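PDB 2NT2: protein phosphatase Slingshot homolog 2 from Homo sapiens, which dephosphorylates and so activates cofilin, an actin-depolymerising factor, through the protein phosphatase catalytic domain that makes up this chain, thereby regulating actin filament dynamics. Local coordinates for residues Arg31-Val36 with Phe48-Ile53; Trp17-Leu22 with Leu85-Met90; Thr37-Asn42 with Arg54-Glu59. The protein carries 1 engineered substitution. All coordinates share one frame; numbering follows the deposited sequence.

Contact 1: Arg31-Val36 with Phe48-Ile53; sequences RYILNV and FEYHNI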
loop_
_atom_site.group_PDB
_atom_site.type_symbol
_atom_site.label_atom_id
_atom_site.label_comp_id
_atom_site.label_asym_id
_atom_site.label_seq_id
_atom_site.Cartn_x
_atom_site.Cartn_y
_atom_site.Cartn_z
ATOM N N ARG A 31 4.590 -9.564 8.910
ATOM C CA ARG A 31 4.444 -10.964 8.515
ATOM C C ARG A 31 3.609 -11.064 7.239
ATOM O O ARG A 31 3.564 -12.118 6.606
ATOM C CB ARG A 31 3.813 -11.826 9.607
ATOM C CG ARG A 31 4.144 -11.437 11.029
ATOM C CD ARG A 31 5.477 -11.956 11.522
ATOM N NE ARG A 31 6.193 -12.769 10.547
ATOM C CZ ARG A 31 7.363 -13.353 10.784
ATOM N NH1 ARG A 31 7.945 -13.220 11.970
ATOM N NH2 ARG A 31 7.946 -14.076 9.837
ATOM N N TYR A 32 2.966 -9.959 6.904
ATOM C CA TYR A 32 2.162 -9.839 5.700
ATOM C C TYR A 32 2.819 -8.840 4.750
ATOM O O TYR A 32 3.291 -7.786 5.174
ATOM C CB TYR A 32 0.743 -9.371 6.025
ATOM C CG TYR A 32 -0.034 -10.288 6.932
ATOM C CD1 TYR A 32 0.048 -10.159 8.314
ATOM C CD2 TYR A 32 -0.851 -11.282 6.408
ATOM C CE1 TYR A 32 -0.660 -10.994 9.158
ATOM C CE2 TYR A 32 -1.561 -12.119 7.253
ATOM C CZ TYR A 32 -1.463 -11.972 8.620
ATOM O OH TYR A 32 -2.174 -12.812 9.449
ATOM N N ILE A 33 2.846 -9.173 3.466
ATOM C CA ILE A 33 3.427 -8.248 2.500
ATOM C C ILE A 33 2.510 -8.084 1.291
ATOM O O ILE A 33 2.210 -9.057 0.603
ATOM C CB ILE A 33 4.811 -8.706 2.026
ATOM C CG1 ILE A 33 5.825 -8.922 3.151
ATOM C CG2 ILE A 33 5.365 -7.726 0.999
ATOM C CD1 ILE A 33 7.164 -9.427 2.650
ATOM N N LEU A 34 2.088 -6.841 1.095
ATOM C CA LEU A 34 1.331 -6.410 -0.065
ATOM C C LEU A 34 2.282 -5.826 -1.116
ATOM O O LEU A 34 2.782 -4.709 -1.003
ATOM C CB LEU A 34 0.266 -5.396 0.327
ATOM C CG LEU A 34 -0.723 -4.974 -0.760
ATOM C CD1 LEU A 34 -1.239 -6.181 -1.525
ATOM C CD2 LEU A 34 -1.873 -4.186 -0.142
ATOM N N ASN A 35 2.538 -6.656 -2.116
ATOM C CA ASN A 35 3.417 -6.348 -3.228
ATOM C C ASN A 35 2.608 -5.856 -4.427
ATOM O O ASN A 35 2.057 -6.662 -5.171
ATOM C CB ASN A 35 4.209 -7.606 -3.589
ATOM C CG ASN A 35 5.253 -7.360 -4.654
ATOM O OD1 ASN A 35 5.216 -6.335 -5.330
ATOM N ND2 ASN A 35 6.172 -8.312 -4.786
ATOM N N VAL A 36 2.538 -4.544 -4.584
ATOM C CA VAL A 36 1.749 -3.879 -5.608
ATOM C C VAL A 36 2.546 -3.678 -6.890
ATOM O O VAL A 36 2.675 -2.560 -7.401
ATOM C CB VAL A 36 1.247 -2.504 -5.111
ATOM C CG1 VAL A 36 0.092 -2.018 -5.978
ATOM C CG2 VAL A 36 0.812 -2.587 -3.659
ATOM N N PHE A 48 6.951 -14.940 4.775
ATOM C CA PHE A 48 5.825 -14.021 4.834
ATOM C C PHE A 48 4.674 -14.448 3.930
ATOM O O PHE A 48 4.888 -15.051 2.881
ATOM C CB PHE A 48 6.270 -12.605 4.459
ATOM C CG PHE A 48 7.501 -12.117 5.202
ATOM C CD1 PHE A 48 8.757 -12.256 4.643
ATOM C CD2 PHE A 48 7.391 -11.520 6.447
ATOM C CE1 PHE A 48 9.884 -11.801 5.308
ATOM C CE2 PHE A 48 8.509 -11.065 7.120
ATOM C CZ PHE A 48 9.757 -11.208 6.547
ATOM N N GLU A 49 3.469 -14.115 4.368
ATOM C CA GLU A 49 2.247 -14.240 3.590
ATOM C C GLU A 49 2.142 -13.091 2.585
ATOM O O GLU A 49 2.152 -11.927 2.994
ATOM C CB GLU A 49 1.049 -14.210 4.534
ATOM C CG GLU A 49 0.236 -15.493 4.538
ATOM C CD GLU A 49 -1.254 -15.197 4.526
ATOM O OE1 GLU A 49 -1.740 -14.557 3.570
ATOM O OE2 GLU A 49 -1.937 -15.608 5.487
ATOM N N TYR A 50 2.039 -13.431 1.308
ATOM C CA TYR A 50 2.064 -12.457 0.229
ATOM C C TYR A 50 0.706 -12.270 -0.441
ATOM O O TYR A 50 -0.083 -13.206 -0.535
ATOM C CB TYR A 50 3.091 -12.854 -0.840
ATOM C CG TYR A 50 4.518 -12.607 -0.411
ATOM C CD1 TYR A 50 5.278 -13.642 0.120
ATOM C CD2 TYR A 50 5.099 -11.351 -0.529
ATOM C CE1 TYR A 50 6.580 -13.427 0.517
ATOM C CE2 TYR A 50 6.405 -11.137 -0.129
ATOM C CZ TYR A 50 7.140 -12.179 0.393
ATOM O OH TYR A 50 8.442 -11.982 0.792
ATOM N N HIS A 51 0.483 -11.051 -0.918
ATOM C CA HIS A 51 -0.601 -10.738 -1.835
ATOM C C HIS A 51 -0.084 -9.840 -2.958
ATOM O O HIS A 51 0.580 -8.834 -2.703
ATOM C CB HIS A 51 -1.783 -10.081 -1.126
ATOM C CG HIS A 51 -3.042 -10.098 -1.951
ATOM N ND1 HIS A 51 -3.993 -11.083 -1.821
ATOM C CD2 HIS A 51 -3.508 -9.268 -2.910
ATOM C CE1 HIS A 51 -4.991 -10.864 -2.660
ATOM N NE2 HIS A 51 -4.717 -9.762 -3.337
ATOM N N ASN A 52 -0.359 -10.209 -4.203
ATOM C CA ASN A 52 0.255 -9.510 -5.331
ATOM C C ASN A 52 -0.773 -8.840 -6.231
ATOM O O ASN A 52 -1.801 -9.428 -6.567
ATOM C CB ASN A 52 1.120 -10.499 -6.121
ATOM C CG ASN A 52 2.324 -10.957 -5.319
ATOM O OD1 ASN A 52 3.443 -10.494 -5.556
ATOM N ND2 ASN A 52 2.112 -11.850 -4.356
ATOM N N ILE A 53 -0.499 -7.594 -6.575
ATOM C CA ILE A 53 -1.310 -6.761 -7.450
ATOM C C ILE A 53 -0.481 -6.423 -8.694
ATOM O O ILE A 53 0.241 -5.431 -8.742
ATOM C CB ILE A 53 -1.784 -5.480 -6.744
ATOM C CG1 ILE A 53 -2.599 -5.678 -5.472
ATOM C CG2 ILE A 53 -2.483 -4.540 -7.718
ATOM C CD1 ILE A 53 -3.724 -6.677 -5.426
#
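The end of Ile-33 sits against the rings of Phe-48 and Tyr-50: CD1 lies 3.7 Å from Phe-48 CG and 3.4 Å from Tyr-50 CE2. With CG1 opposite the carbonyl carbon (chi1 -56°) and the chain extended beyond it, the long branch reaches Phe-48 as well as Tyr-50. Its CB and CG2 also pack along the CD2 to CE2 side of Tyr-50, the two side chains running abreast. A branched aliphatic residue suits this place because both its arms find aromatic carbon. Cutting it back to an alanine here is likely to open a gap beside the rings of Phe-48 and Tyr-50 and leave both freer to shift. Phe-48 in turn meets Arg-31 CA at its ring edge, 3.6 Å from CD2. Tyr-32 runs beside Glu-49 on the other face of the sheet, ring and carboxylate planes 66° apart. Leu-34 CD1 nestles against His-51 O, and the side chains of Asn-35 and Asn-52 cross, their amide planes 46° apart; Asn-52 OD1 bonds Asn-42, and Asn-35 OD1 bonds Thr-37 OG1.

The two segments run as neighbouring parallel strands of the phosphatase domain's mixed central sheet. Glu-49 N and His-51 N donate to Arg-31 O and Ile-33 O, while Ile-33 N gives a 2.9 Å bond to Glu-49 O; Asn-35 N to His-51 O and Ile-53 N to Asn-35 O carry the ladder on.

Strand 49-52 is outermost here, and strand 30-35 is bonded on its other side to strand 83-87. Helix 22-27 covers Ile-33 and Phe-48, whereas helix 67-79 packs on Tyr-32, Leu-34 and Glu-49.

Contact 2: Trp17-Leu22 with Leu85-Met90; sequences WNASNL and LVHSKM. Engineered in segment 85-90: Ser-88 (natural residue Cys). With SO4 (sulfate ion), chain D.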
loop_
_atom_site.group_PDB
_atom_site.type_symbol
_atom_site.label_atom_id
_atom_site.label_comp_id
_atom_site.label_asym_id
_atom_site.label_seq_id
_atom_site.Cartn_x
_atom_site.Cartn_y
_atom_site.Cartn_z
ATOM N N TRP A 17 13.500 -2.521 -2.073
ATOM C CA TRP A 17 14.706 -2.719 -1.268
ATOM C C TRP A 17 14.366 -2.889 0.202
ATOM O O TRP A 17 15.096 -3.551 0.938
ATOM C CB TRP A 17 15.697 -1.579 -1.518
ATOM C CG TRP A 17 16.047 -1.530 -2.983
ATOM C CD1 TRP A 17 16.914 -2.348 -3.646
ATOM C CD2 TRP A 17 15.525 -0.617 -3.954
ATOM N NE1 TRP A 17 16.967 -1.997 -4.972
ATOM C CE2 TRP A 17 16.126 -0.938 -5.188
ATOM C CE3 TRP A 17 14.614 0.441 -3.901
ATOM C CZ2 TRP A 17 15.840 -0.237 -6.359
ATOM C CZ3 TRP A 17 14.331 1.135 -5.063
ATOM C CH2 TRP A 17 14.944 0.793 -6.276
ATOM N N ASN A 18 13.224 -2.350 0.617
ATOM C CA ASN A 18 12.676 -2.641 1.935
ATOM C C ASN A 18 12.104 -4.053 1.977
ATOM O O ASN A 18 12.190 -4.748 2.987
ATOM C CB ASN A 18 11.591 -1.634 2.317
ATOM C CG ASN A 18 12.098 -0.218 2.467
ATOM O OD1 ASN A 18 13.252 0.037 2.809
ATOM N ND2 ASN A 18 11.229 0.750 2.195
ATOM N N ALA A 19 11.508 -4.499 0.868
ATOM C CA ALA A 19 10.875 -5.813 0.891
ATOM C C ALA A 19 11.909 -6.938 0.864
ATOM O O ALA A 19 11.595 -8.068 1.251
ATOM C CB ALA A 19 9.892 -5.954 -0.257
ATOM N N SER A 20 13.121 -6.622 0.412
ATOM C CA SER A 20 14.212 -7.593 0.397
ATOM C C SER A 20 15.063 -7.552 1.664
ATOM O O SER A 20 16.036 -8.305 1.782
ATOM C CB SER A 20 15.091 -7.458 -0.840
ATOM O OG SER A 20 15.691 -6.205 -1.047
ATOM N N ASN A 21 14.721 -6.686 2.610
ATOM C CA ASN A 21 15.497 -6.572 3.850
ATOM C C ASN A 21 14.839 -7.346 4.984
ATOM O O ASN A 21 14.154 -6.759 5.815
ATOM C CB ASN A 21 15.665 -5.101 4.212
ATOM C CG ASN A 21 16.539 -4.848 5.418
ATOM O OD1 ASN A 21 16.642 -5.674 6.321
ATOM N ND2 ASN A 21 17.158 -3.675 5.455
ATOM N N LEU A 22 15.046 -8.655 5.011
ATOM C CA LEU A 22 14.322 -9.581 5.872
ATOM C C LEU A 22 14.377 -9.189 7.344
ATOM O O LEU A 22 13.348 -9.053 8.008
ATOM C CB LEU A 22 14.855 -11.000 5.685
ATOM C CG LEU A 22 14.413 -12.088 6.659
ATOM C CD1 LEU A 22 12.901 -12.176 6.759
ATOM C CD2 LEU A 22 14.979 -13.442 6.241
ATOM N N LEU A 85 3.488 -4.750 5.134
ATOM C CA LEU A 85 4.277 -3.853 4.304
ATOM C C LEU A 85 3.603 -3.646 2.950
ATOM O O LEU A 85 3.481 -4.557 2.132
ATOM C CB LEU A 85 5.700 -4.381 4.110
ATOM C CG LEU A 85 6.520 -3.705 3.002
ATOM C CD1 LEU A 85 6.829 -2.264 3.372
ATOM C CD2 LEU A 85 7.798 -4.482 2.723
ATOM N N VAL A 86 3.159 -2.417 2.688
ATOM C CA VAL A 86 2.712 -2.127 1.328
ATOM C C VAL A 86 3.886 -1.541 0.540
ATOM O O VAL A 86 4.397 -0.486 0.907
ATOM C CB VAL A 86 1.520 -1.169 1.251
ATOM C CG1 VAL A 86 0.882 -1.293 -0.132
ATOM C CG2 VAL A 86 0.508 -1.463 2.343
ATOM N N HIS A 87 4.305 -2.248 -0.506
ATOM C CA HIS A 87 5.465 -1.795 -1.275
ATOM C C HIS A 87 5.235 -1.923 -2.777
ATOM O O HIS A 87 4.396 -2.686 -3.248
ATOM C CB HIS A 87 6.728 -2.530 -0.852
ATOM C CG HIS A 87 6.904 -3.919 -1.368
ATOM N ND1 HIS A 87 7.623 -4.197 -2.509
ATOM C CD2 HIS A 87 6.474 -5.118 -0.911
ATOM C CE1 HIS A 87 7.625 -5.499 -2.734
ATOM N NE2 HIS A 87 6.931 -6.085 -1.777
ATOM N N SER A 88 5.994 -1.108 -3.499
ATOM C CA SER A 88 6.090 -1.148 -4.951
ATOM C C SER A 88 7.559 -1.285 -5.340
ATOM O O SER A 88 8.332 -1.913 -4.611
ATOM C CB SER A 88 5.460 0.100 -5.567
ATOM O OG SER A 88 5.934 1.280 -4.941
ATOM N N LYS A 89 7.959 -0.682 -6.450
ATOM C CA LYS A 89 9.395 -0.569 -6.723
ATOM C C LYS A 89 9.988 0.606 -5.944
ATOM O O LYS A 89 10.976 0.447 -5.237
ATOM C CB LYS A 89 9.662 -0.421 -8.215
ATOM C CG LYS A 89 11.003 0.203 -8.566
ATOM C CD LYS A 89 11.653 -0.465 -9.760
ATOM C CE LYS A 89 13.079 0.026 -9.950
ATOM N NZ LYS A 89 13.961 -1.034 -10.512
ATOM N N MET A 90 9.399 1.795 -6.068
ATOM C CA MET A 90 9.933 2.949 -5.357
ATOM C C MET A 90 9.196 3.258 -4.062
ATOM O O MET A 90 9.772 3.902 -3.180
ATOM C CB MET A 90 9.948 4.185 -6.260
ATOM C CG MET A 90 10.496 3.959 -7.655
ATOM S SD MET A 90 12.172 3.303 -7.711
ATOM C CE MET A 90 12.905 4.059 -6.265
HETATM S S SO4 D . 6.286 2.752 -7.753
HETATM O O1 SO4 D . 7.336 1.744 -7.750
HETATM O O2 SO4 D . 6.644 3.882 -8.608
HETATM O O3 SO4 D . 5.041 2.165 -8.257
HETATM O O4 SO4 D . 6.077 3.231 -6.382
#
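His-87 and Ser-88, the latter engineered in place of the nucleophilic cysteine, begin the HCX5R signature loop of protein-tyrosine phosphatases, and Ala-19 packs on that histidine. The methyl CB stands over the centre of the imidazole, 3.4 Å from its centroid and 12° off the ring normal, a close CH-pi contact for which a side chain as small as alanine is well suited. Placed between the backbone N and the carbonyl carbon (chi1 78°), the ring turns ND1 to Ser-88 O, 3.2 Å away; this bond would help to fix its rotation. Leu-85 CD2 fills in beside Ala-19 CB at 3.9 Å.

Farther along, Met-90 CE meets Trp-17 CZ3 at the indole edge, 3.5 Å away and near the ring plane; SD completes a Met-aromatic contact. The same loop holds a sulfate, which probably marks the phosphate site. Met-90 N grips its O1 at 2.7 Å, nearly straight, and Lys-89 N adds a weak bond to the same atom. Val-92 N, Ser-93 N and Arg-94 NE hold it too.

Strand 83-87 runs between strands 11-14 and 30-35 and leads into this loop; the short helix 16-19 packs on the end of that strand, where the loop begins, and helix 94-107 follows.

Contact 3: Thr37-Asn42 with Arg54-Glu59; sequences TREIDN and RVYDEE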
loop_
_atom_site.group_PDB
_atom_site.type_symbol
_atom_site.label_atom_id
_atom_site.label_comp_id
_atom_site.label_asym_id
_atom_site.label_seq_id
_atom_site.Cartn_x
_atom_site.Cartn_y
_atom_site.Cartn_z
ATOM N N THR A 37 3.140 -4.757 -7.396
ATOM C CA THR A 37 3.936 -4.706 -8.608
ATOM C C THR A 37 3.684 -5.946 -9.471
ATOM O O THR A 37 3.227 -6.969 -8.965
ATOM C CB THR A 37 5.454 -4.628 -8.367
ATOM O OG1 THR A 37 5.985 -5.957 -8.219
ATOM C CG2 THR A 37 5.825 -3.859 -7.113
ATOM N N ARG A 38 4.033 -5.822 -10.742
ATOM C CA ARG A 38 4.105 -6.951 -11.655
ATOM C C ARG A 38 5.540 -7.481 -11.742
ATOM O O ARG A 38 5.735 -8.692 -11.864
ATOM C CB ARG A 38 3.631 -6.559 -13.057
ATOM C CG ARG A 38 3.847 -7.664 -14.088
ATOM C CD ARG A 38 2.559 -8.424 -14.362
ATOM N NE ARG A 38 2.677 -9.841 -14.038
ATOM C CZ ARG A 38 1.672 -10.676 -13.842
ATOM N NH1 ARG A 38 0.416 -10.260 -13.935
ATOM N NH2 ARG A 38 1.919 -11.944 -13.546
ATOM N N GLU A 39 6.498 -6.570 -11.682
ATOM C CA GLU A 39 7.898 -6.813 -11.980
ATOM C C GLU A 39 8.781 -7.118 -10.782
ATOM O O GLU A 39 9.928 -7.556 -10.905
ATOM C CB GLU A 39 8.445 -5.577 -12.723
ATOM C CG GLU A 39 8.752 -4.390 -11.829
ATOM C CD GLU A 39 7.582 -3.451 -11.628
ATOM O OE1 GLU A 39 7.812 -2.248 -11.364
ATOM O OE2 GLU A 39 6.415 -3.882 -11.721
ATOM N N ILE A 40 8.307 -6.879 -9.557
ATOM C CA ILE A 40 9.167 -7.192 -8.412
ATOM C C ILE A 40 8.722 -8.504 -7.775
ATOM O O ILE A 40 7.532 -8.790 -7.686
ATOM C CB ILE A 40 9.178 -6.074 -7.363
ATOM C CG1 ILE A 40 9.878 -4.793 -7.850
ATOM C CG2 ILE A 40 9.799 -6.521 -6.056
ATOM C CD1 ILE A 40 8.872 -3.800 -8.387
ATOM N N ASP A 41 9.700 -9.287 -7.349
ATOM C CA ASP A 41 9.468 -10.598 -6.774
ATOM C C ASP A 41 9.025 -10.542 -5.314
ATOM O O ASP A 41 9.226 -9.540 -4.632
ATOM C CB ASP A 41 10.756 -11.433 -6.897
ATOM C CG ASP A 41 11.172 -11.576 -8.351
ATOM O OD1 ASP A 41 12.320 -11.219 -8.692
ATOM O OD2 ASP A 41 10.344 -12.025 -9.169
ATOM N N ASN A 42 8.435 -11.647 -4.883
ATOM C CA ASN A 42 8.226 -12.053 -3.511
ATOM C C ASN A 42 9.523 -12.678 -2.978
ATOM O O ASN A 42 9.793 -13.855 -3.211
ATOM C CB ASN A 42 7.102 -13.075 -3.386
ATOM C CG ASN A 42 5.723 -12.541 -3.692
ATOM O OD1 ASN A 42 4.747 -13.296 -3.649
ATOM N ND2 ASN A 42 5.630 -11.248 -3.984
ATOM N N ARG A 54 -0.582 -7.315 -9.667
ATOM C CA ARG A 54 0.370 -7.477 -10.752
ATOM C C ARG A 54 0.144 -6.469 -11.874
ATOM O O ARG A 54 -0.365 -6.778 -12.945
ATOM C CB ARG A 54 0.306 -8.921 -11.261
ATOM C CG ARG A 54 0.117 -9.890 -10.093
ATOM C CD ARG A 54 0.833 -11.200 -10.316
ATOM N NE ARG A 54 0.033 -12.335 -9.831
ATOM C CZ ARG A 54 -1.100 -12.729 -10.397
ATOM N NH1 ARG A 54 -1.595 -12.107 -11.459
ATOM N NH2 ARG A 54 -1.761 -13.768 -9.895
ATOM N N VAL A 55 0.575 -5.255 -11.576
ATOM C CA VAL A 55 0.250 -4.030 -12.275
ATOM C C VAL A 55 1.477 -3.156 -12.470
ATOM O O VAL A 55 2.396 -3.160 -11.642
ATOM C CB VAL A 55 -0.808 -3.275 -11.433
ATOM C CG1 VAL A 55 -0.304 -1.895 -11.054
ATOM C CG2 VAL A 55 -2.138 -3.224 -12.152
ATOM N N TYR A 56 1.536 -2.399 -13.567
ATOM C CA TYR A 56 2.663 -1.494 -13.770
ATOM C C TYR A 56 2.282 -0.069 -13.340
ATOM O O TYR A 56 1.111 0.307 -13.324
ATOM C CB TYR A 56 3.139 -1.478 -15.208
ATOM C CG TYR A 56 3.700 -2.745 -15.790
ATOM C CD1 TYR A 56 2.975 -3.489 -16.712
ATOM C CD2 TYR A 56 4.958 -3.213 -15.440
ATOM C CE1 TYR A 56 3.474 -4.656 -17.260
ATOM C CE2 TYR A 56 5.469 -4.378 -15.980
ATOM C CZ TYR A 56 4.728 -5.097 -16.889
ATOM O OH TYR A 56 5.234 -6.259 -17.432
ATOM N N ASP A 57 3.298 0.710 -12.997
ATOM C CA ASP A 57 3.161 2.107 -12.615
ATOM C C ASP A 57 2.976 2.989 -13.849
ATOM O O ASP A 57 3.888 3.719 -14.247
ATOM C CB ASP A 57 4.401 2.571 -11.841
ATOM C CG ASP A 57 4.179 3.882 -11.112
ATOM O OD1 ASP A 57 3.007 4.271 -10.936
ATOM O OD2 ASP A 57 5.188 4.503 -10.705
ATOM N N GLU A 58 1.798 2.887 -14.454
ATOM C CA GLU A 58 1.474 3.593 -15.682
ATOM C C GLU A 58 0.012 4.051 -15.697
ATOM O O GLU A 58 -0.817 3.461 -15.014
ATOM C CB GLU A 58 1.735 2.726 -16.912
ATOM C CG GLU A 58 1.977 1.257 -16.630
ATOM C CD GLU A 58 1.278 0.356 -17.632
ATOM O OE1 GLU A 58 0.122 -0.036 -17.381
ATOM O OE2 GLU A 58 1.916 0.076 -18.663
ATOM N N GLU A 59 -0.242 5.076 -16.490
ATOM C CA GLU A 59 -1.547 5.721 -16.589
ATOM C C GLU A 59 -2.648 4.727 -16.948
ATOM O O GLU A 59 -3.810 4.922 -16.590
ATOM C CB GLU A 59 -1.490 6.861 -17.604
ATOM C CG GLU A 59 -2.609 6.889 -18.620
ATOM C CD GLU A 59 -2.153 7.345 -19.991
ATOM O OE1 GLU A 59 -2.960 7.191 -20.943
ATOM O OE2 GLU A 59 -0.998 7.827 -20.129
HETATM O O HOH W 1 6.269 -0.095 -13.603
#
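Arg-54 CB lies over one face of the Arg-38 guanidinium, toward its rim and 3.4 Å from CZ. The two guanidinium planes are 44° apart, and Arg-38 NH1 comes to the edge of the Arg-54 group, 3.7 Å from its NH1, a pairing of like charges that is likely to be mildly unfavourable. What packs here is the flat Arg-38 guanidinium against the aliphatic CB and CD of Arg-54. The ring of Tyr-56 receives Arg-38 CB over one face, 4.2 Å from its centroid, a loose CH-pi contact. With CG opposite the backbone N (chi1 173°), the start of the Arg-38 chain lies along this ring, CG 3.9 Å from Tyr-56 OH, before bends at the next two torsions turn the guanidinium over Arg-54. Glu-39 OE2 approaches CD2 of the same ring obliquely.

The backbones meet more sparingly: Arg-38 N makes only a weak bond to Val-55 O, and Arg-54 CA gives a CA-H...O contact to Thr-37 O. Thr-37 suits its turn, for OG1 accepts from Ile-40 N at 2.8 Å in an ST motif. Glu-39 has its main partner in Arg-94, through a salt bridge at OE1; a water joins OE1, weakly, to Asp-57 N.

Both segments are loops bordering the active site, and they leave the C-terminal ends of neighbouring parallel strands, 30-35 and 49-52. Arg-94, the HCX5R arginine at the start of helix 94-107, ties them together by also bonding Val-55 O, and it binds the sulfate; Asp-57 OD1 bonds Ser-93 and Asn-128.

In the fold
Contacts 1 and 2 share the central sheet: strands 30-35 and 83-87 are neighbours in it, and Ile-33 CG2 packs against the imidazole of His-87. Contact 1 is the most extensive, with a regular backbone ladder, strand 30-35 mostly buried and strand 49-52 more open; contact 2 has no hydrogen bond between its segments and relies on CH-pi, Met-aromatic and apolar packing, from a buried alanine to an exposed tryptophan. Contact 3 prolongs the two strands of contact 1 into loops, where the ladder gives way to exposed arginines and weak bonds. Asn-42 and Asn-52 join contacts 1 and 3, while Thr-37 CG2 packs on Ser-88 CA, bringing contact 3 beside the active-site loop of contact 2.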